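Local coordinates for conserved hypothetical secreted protein (Helicobacter pylori, PDB 4RNZ) that probably acts as a zinc-dependent metallopeptidase of the M23B family that trims peptidoglycan and helps to determine cell shape, at residues E344-L347 and K348-F352; F332-K335 and A336-K340. One frame throughout, in Å; residues are numbered along the deposited sequence.

Contact 1: E344-L347 and K348-F352; sequences EELL and KTHSF. With NI (nickel (II) ion), chain C.
His350 folds back on the last turn of helix 326-348 and joins the backbone of Leu346 to a nickel ion. Its side chain leaves CB, 3.6 Å from Leu346 O, with CG anti to the carbonyl carbon (chi1 -58°), and chi2 of 77° turns the ND1 edge to that oxygen. The ND1-H bond to Leu346 O is short, 2.6 Å, nearly straight at 161°, and lies in both the imidazole plane and the carbonyl plane, on a lone pair. Next round the ring, CE1 rests 3.9 Å from CD2 of Leu346, the two side chains running side by side. At the tip, NE2 binds nickel at 2.2 Å; His366 and His368 of the C-terminal histidine tag supply further ligands.

Around this link the helix runs out. Lys348 N still donates to Glu344 O (2.9 Å), but Thr349 N makes only weak bonds, to Glu345 O and Leu346 O. Thr349 OG1 lies 2.9 Å from Glu345 O and 3.2 Å from Leu346 O, so its hydroxyl can serve either carbonyl. Farther on, CD2 of Leu347 meets CE2 of Phe352 at 3.9 Å, obliquely to the ring.

With ND1 as donor, NE2 keeps its lone pair for the metal; the carbonyl and metal together fix the ring's rotation, and the hydrogen bond probably makes the imidazole a somewhat stronger ligand, although a site completed by tag residues is unlikely to be physiological.

Contact 2: F332-K335 and A336-K340; sequences FLEK and AQRSK
Local, one-turn contacts along the middle of helix 326-348 join Phe332-Lys335 to Ala336-Lys340, with one flank of the helix packed on strand 166-172 and another carrying charged side chains. The backbone is regular: Ala336 N donates to Phe332 O, Gln337 N to Leu333 O, Arg338 N to Glu334 O and Ser339 N to Lys335 O, the third of these almost straight.

On the charged flank Glu334 and Arg338 form a salt bridge. Glu334 extends with CG anti to the backbone N (chi1 -151°), then bends at chi2 to swing its carboxylate round towards Lys335, where Arg338 reaches back along the helix to meet it. OE1 reaches Arg338 NH2 at 2.6 Å, but the hydrogen bond is weak, bent at N-H to 123°, and the carboxylate and guanidinium planes are turned 40° apart: one oxygen meets one nitrogen. The bend of Arg338 at chi3 carries the guanidinium back over Lys335, whose CA lies under one face near the rim and whose CG is 3.9 Å from NH2.

On the packed flank, Ala336 CB sits 4.2 Å from Phe332 CE2, obliquely to the ring. Ser339 OG lies 3.1 Å from Lys335 O, which also accepts from Ser339 N.

With Ala336, Ser339 and Lys340 on Phe171 of strand 166-172 and the i to i+4 Glu334-Arg338 pair on another flank, this is an amphipathic alpha-helix packed on a beta-sheet.

In the fold
Both contacts belong to helix 326-348, which follows strand 309-311, the last in the sheet that holds strands 222-225 and 299-306. Contact 2 comes first along the chain, in the middle of the helix; contact 1 follows at its C-terminal end and the start of the next loop. Their centres are about 18 Å apart, on the same side of the chain's centre. Each packs on the branched antiparallel sheet that includes strands 87-96 and 166-172: contact 2 on Phe171, contact 1 on Leu94. The helix thus leads the chain from the first sheet to the second, which strand 357-361 then joins beside strand 87-96, while the zinc site lies elsewhere.

Contact 1: E344-L347 and K348-F352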
loop_
_atom_site.group_PDB
_atom_site.type_symbol
_atom_site.label_atom_id
_atom_site.label_comp_id
_atom_site.label_asym_id
_atom_site.label_seq_id
_atom_site.Cartn_x
_atom_site.Cartn_y
_atom_site.Cartn_z
ATOM N N GLU A 344 -27.784 4.705 3.757
ATOM C CA GLU A 344 -29.119 4.342 4.259
ATOM C C GLU A 344 -30.126 4.178 3.146
ATOM O O GLU A 344 -30.879 3.192 3.122
ATOM C CB GLU A 344 -29.635 5.386 5.266
ATOM C CG GLU A 344 -28.920 5.321 6.609
ATOM C CD GLU A 344 -28.788 3.894 7.145
ATOM O OE1 GLU A 344 -29.816 3.156 7.194
ATOM O OE2 GLU A 344 -27.651 3.508 7.517
ATOM N N GLU A 345 -30.117 5.137 2.221
ATOM C CA GLU A 345 -30.993 5.095 1.065
ATOM C C GLU A 345 -30.753 3.860 0.217
ATOM O O GLU A 345 -31.703 3.266 -0.271
ATOM C CB GLU A 345 -30.857 6.364 0.211
ATOM C CG GLU A 345 -31.423 7.603 0.898
ATOM C CD GLU A 345 -31.207 8.887 0.114
ATOM O OE1 GLU A 345 -30.919 8.810 -1.101
ATOM O OE2 GLU A 345 -31.327 9.974 0.722
ATOM N N LEU A 346 -29.486 3.477 0.041
ATOM C CA LEU A 346 -29.149 2.278 -0.741
ATOM C C LEU A 346 -29.592 1.009 -0.045
ATOM O O LEU A 346 -30.042 0.061 -0.704
ATOM C CB LEU A 346 -27.642 2.209 -1.036
ATOM C CG LEU A 346 -27.119 3.253 -2.023
ATOM C CD1 LEU A 346 -25.584 3.290 -1.995
ATOM C CD2 LEU A 346 -27.650 2.961 -3.426
ATOM N N LEU A 347 -29.446 0.974 1.282
ATOM C CA LEU A 347 -29.918 -0.168 2.065
ATOM C C LEU A 347 -31.440 -0.256 1.986
ATOM O O LEU A 347 -31.980 -1.353 1.934
ATOM C CB LEU A 347 -29.484 -0.092 3.524
ATOM C CG LEU A 347 -28.002 -0.367 3.811
ATOM C CD1 LEU A 347 -27.633 0.226 5.155
ATOM C CD2 LEU A 347 -27.656 -1.850 3.761
ATOM N N LYS A 348 -32.130 0.876 1.933
ATOM C CA LYS A 348 -33.595 0.833 1.833
ATOM C C LYS A 348 -34.030 0.280 0.493
ATOM O O LYS A 348 -35.097 -0.298 0.389
ATOM C CB LYS A 348 -34.252 2.211 1.996
ATOM C CG LYS A 348 -33.959 3.004 3.266
ATOM C CD LYS A 348 -33.598 2.174 4.504
ATOM C CE LYS A 348 -34.687 1.204 4.952
ATOM N NZ LYS A 348 -36.051 1.801 4.920
ATOM N N THR A 349 -33.223 0.492 -0.539
ATOM C CA THR A 349 -33.645 0.173 -1.900
ATOM C C THR A 349 -33.036 -1.108 -2.458
ATOM O O THR A 349 -33.204 -1.397 -3.631
ATOM C CB THR A 349 -33.332 1.329 -2.847
ATOM O OG1 THR A 349 -31.945 1.699 -2.711
ATOM C CG2 THR A 349 -34.206 2.516 -2.509
ATOM N N HIS A 350 -32.329 -1.870 -1.622
ATOM C CA HIS A 350 -31.832 -3.181 -2.009
ATOM C C HIS A 350 -32.110 -4.172 -0.899
ATOM O O HIS A 350 -31.423 -4.175 0.123
ATOM C CB HIS A 350 -30.344 -3.118 -2.320
ATOM C CG HIS A 350 -30.022 -2.149 -3.403
ATOM N ND1 HIS A 350 -29.995 -0.790 -3.203
ATOM C CD2 HIS A 350 -29.776 -2.342 -4.711
ATOM C CE1 HIS A 350 -29.731 -0.182 -4.340
ATOM N NE2 HIS A 350 -29.595 -1.105 -5.271
ATOM N N SER A 351 -33.109 -5.021 -1.131
ATOM C CA SER A 351 -33.641 -5.926 -0.123
ATOM C C SER A 351 -32.826 -7.184 0.107
ATOM O O SER A 351 -32.584 -7.965 -0.795
ATOM C CB SER A 351 -35.066 -6.371 -0.493
ATOM O OG SER A 351 -35.462 -7.474 0.323
ATOM N N PHE A 352 -32.470 -7.415 1.355
ATOM C CA PHE A 352 -31.836 -8.668 1.729
ATOM C C PHE A 352 -32.808 -9.864 1.818
ATOM O O PHE A 352 -32.389 -10.977 2.131
ATOM C CB PHE A 352 -31.077 -8.482 3.041
ATOM C CG PHE A 352 -29.914 -7.525 2.939
ATOM C CD1 PHE A 352 -28.918 -7.717 1.985
ATOM C CD2 PHE A 352 -29.812 -6.443 3.799
ATOM C CE1 PHE A 352 -27.840 -6.845 1.891
ATOM C CE2 PHE A 352 -28.729 -5.575 3.724
ATOM C CZ PHE A 352 -27.746 -5.774 2.763
HETATM NI NI NI C . -29.311 -0.452 -7.329
#

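Contact 2: F332-K335 and A336-K340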
loop_
_atom_site.group_PDB
_atom_site.type_symbol
_atom_site.label_atom_id
_atom_site.label_comp_id
_atom_site.label_asym_id
_atom_site.label_seq_id
_atom_site.Cartn_x
_atom_site.Cartn_y
_atom_site.Cartn_z
ATOM N N PHE A 332 -14.435 16.833 5.479
ATOM C CA PHE A 332 -14.547 15.417 5.777
ATOM C C PHE A 332 -15.911 15.108 6.344
ATOM O O PHE A 332 -16.586 14.202 5.863
ATOM C CB PHE A 332 -13.497 14.990 6.799
ATOM C CG PHE A 332 -13.674 13.576 7.280
ATOM C CD1 PHE A 332 -13.096 12.518 6.590
ATOM C CD2 PHE A 332 -14.449 13.300 8.398
ATOM C CE1 PHE A 332 -13.252 11.220 7.035
ATOM C CE2 PHE A 332 -14.630 11.999 8.822
ATOM C CZ PHE A 332 -14.015 10.968 8.154
ATOM N N LEU A 333 -16.291 15.863 7.376
ATOM C CA LEU A 333 -17.547 15.647 8.048
ATOM C C LEU A 333 -18.737 15.844 7.099
ATOM O O LEU A 333 -19.738 15.141 7.187
ATOM C CB LEU A 333 -17.658 16.571 9.257
ATOM C CG LEU A 333 -16.690 16.251 10.406
ATOM C CD1 LEU A 333 -16.682 17.374 11.433
ATOM C CD2 LEU A 333 -17.028 14.925 11.080
ATOM N N GLU A 334 -18.615 16.801 6.189
ATOM C CA GLU A 334 -19.665 17.040 5.220
ATOM C C GLU A 334 -19.794 15.777 4.348
ATOM O O GLU A 334 -20.885 15.227 4.206
ATOM C CB GLU A 334 -19.353 18.299 4.401
ATOM C CG GLU A 334 -20.575 19.046 3.893
ATOM C CD GLU A 334 -21.212 18.398 2.674
ATOM O OE1 GLU A 334 -20.501 17.714 1.909
ATOM O OE2 GLU A 334 -22.434 18.579 2.467
ATOM N N LYS A 335 -18.677 15.295 3.806
ATOM C CA LYS A 335 -18.728 14.097 2.972
ATOM C C LYS A 335 -19.223 12.902 3.760
ATOM O O LYS A 335 -20.027 12.121 3.252
ATOM C CB LYS A 335 -17.379 13.767 2.339
ATOM C CG LYS A 335 -16.952 14.731 1.237
ATOM C CD LYS A 335 -16.263 14.013 0.075
ATOM C CE LYS A 335 -15.055 13.187 0.509
ATOM N NZ LYS A 335 -14.289 12.650 -0.657
ATOM N N ALA A 336 -18.762 12.762 4.999
ATOM C CA ALA A 336 -19.203 11.637 5.820
ATOM C C ALA A 336 -20.715 11.631 6.023
ATOM O O ALA A 336 -21.347 10.585 5.884
ATOM C CB ALA A 336 -18.487 11.623 7.155
ATOM N N GLN A 337 -21.299 12.787 6.328
ATOM C CA GLN A 337 -22.746 12.878 6.473
ATOM C C GLN A 337 -23.482 12.478 5.199
ATOM O O GLN A 337 -24.411 11.657 5.239
ATOM C CB GLN A 337 -23.182 14.291 6.876
ATOM C CG GLN A 337 -24.694 14.445 7.087
ATOM C CD GLN A 337 -25.269 13.408 8.054
ATOM O OE1 GLN A 337 -26.322 12.812 7.802
ATOM N NE2 GLN A 337 -24.565 13.175 9.162
ATOM N N ARG A 338 -23.078 13.076 4.082
ATOM C CA ARG A 338 -23.662 12.753 2.777
ATOM C C ARG A 338 -23.530 11.258 2.486
ATOM O O ARG A 338 -24.476 10.629 2.039
ATOM C CB ARG A 338 -23.003 13.595 1.671
ATOM C CG ARG A 338 -23.153 13.038 0.255
ATOM C CD ARG A 338 -23.047 14.102 -0.844
ATOM N NE ARG A 338 -22.158 15.227 -0.515
ATOM C CZ ARG A 338 -20.825 15.234 -0.637
ATOM N NH1 ARG A 338 -20.172 14.165 -1.077
ATOM N NH2 ARG A 338 -20.136 16.323 -0.296
ATOM N N SER A 339 -22.358 10.692 2.765
ATOM C CA SER A 339 -22.132 9.265 2.569
ATOM C C SER A 339 -23.052 8.383 3.415
ATOM O O SER A 339 -23.618 7.418 2.909
ATOM C CB SER A 339 -20.674 8.908 2.874
ATOM O OG SER A 339 -19.851 9.365 1.835
ATOM N N LYS A 340 -23.182 8.713 4.698
ATOM C CA LYS A 340 -24.071 7.980 5.607
ATOM C C LYS A 340 -25.530 8.014 5.150
ATOM O O LYS A 340 -26.230 7.013 5.216
ATOM C CB LYS A 340 -23.973 8.544 7.027
ATOM C CG LYS A 340 -22.618 8.320 7.661
ATOM C CD LYS A 340 -22.645 8.355 9.190
ATOM C CE LYS A 340 -22.731 9.774 9.740
ATOM N NZ LYS A 340 -22.319 9.857 11.179
#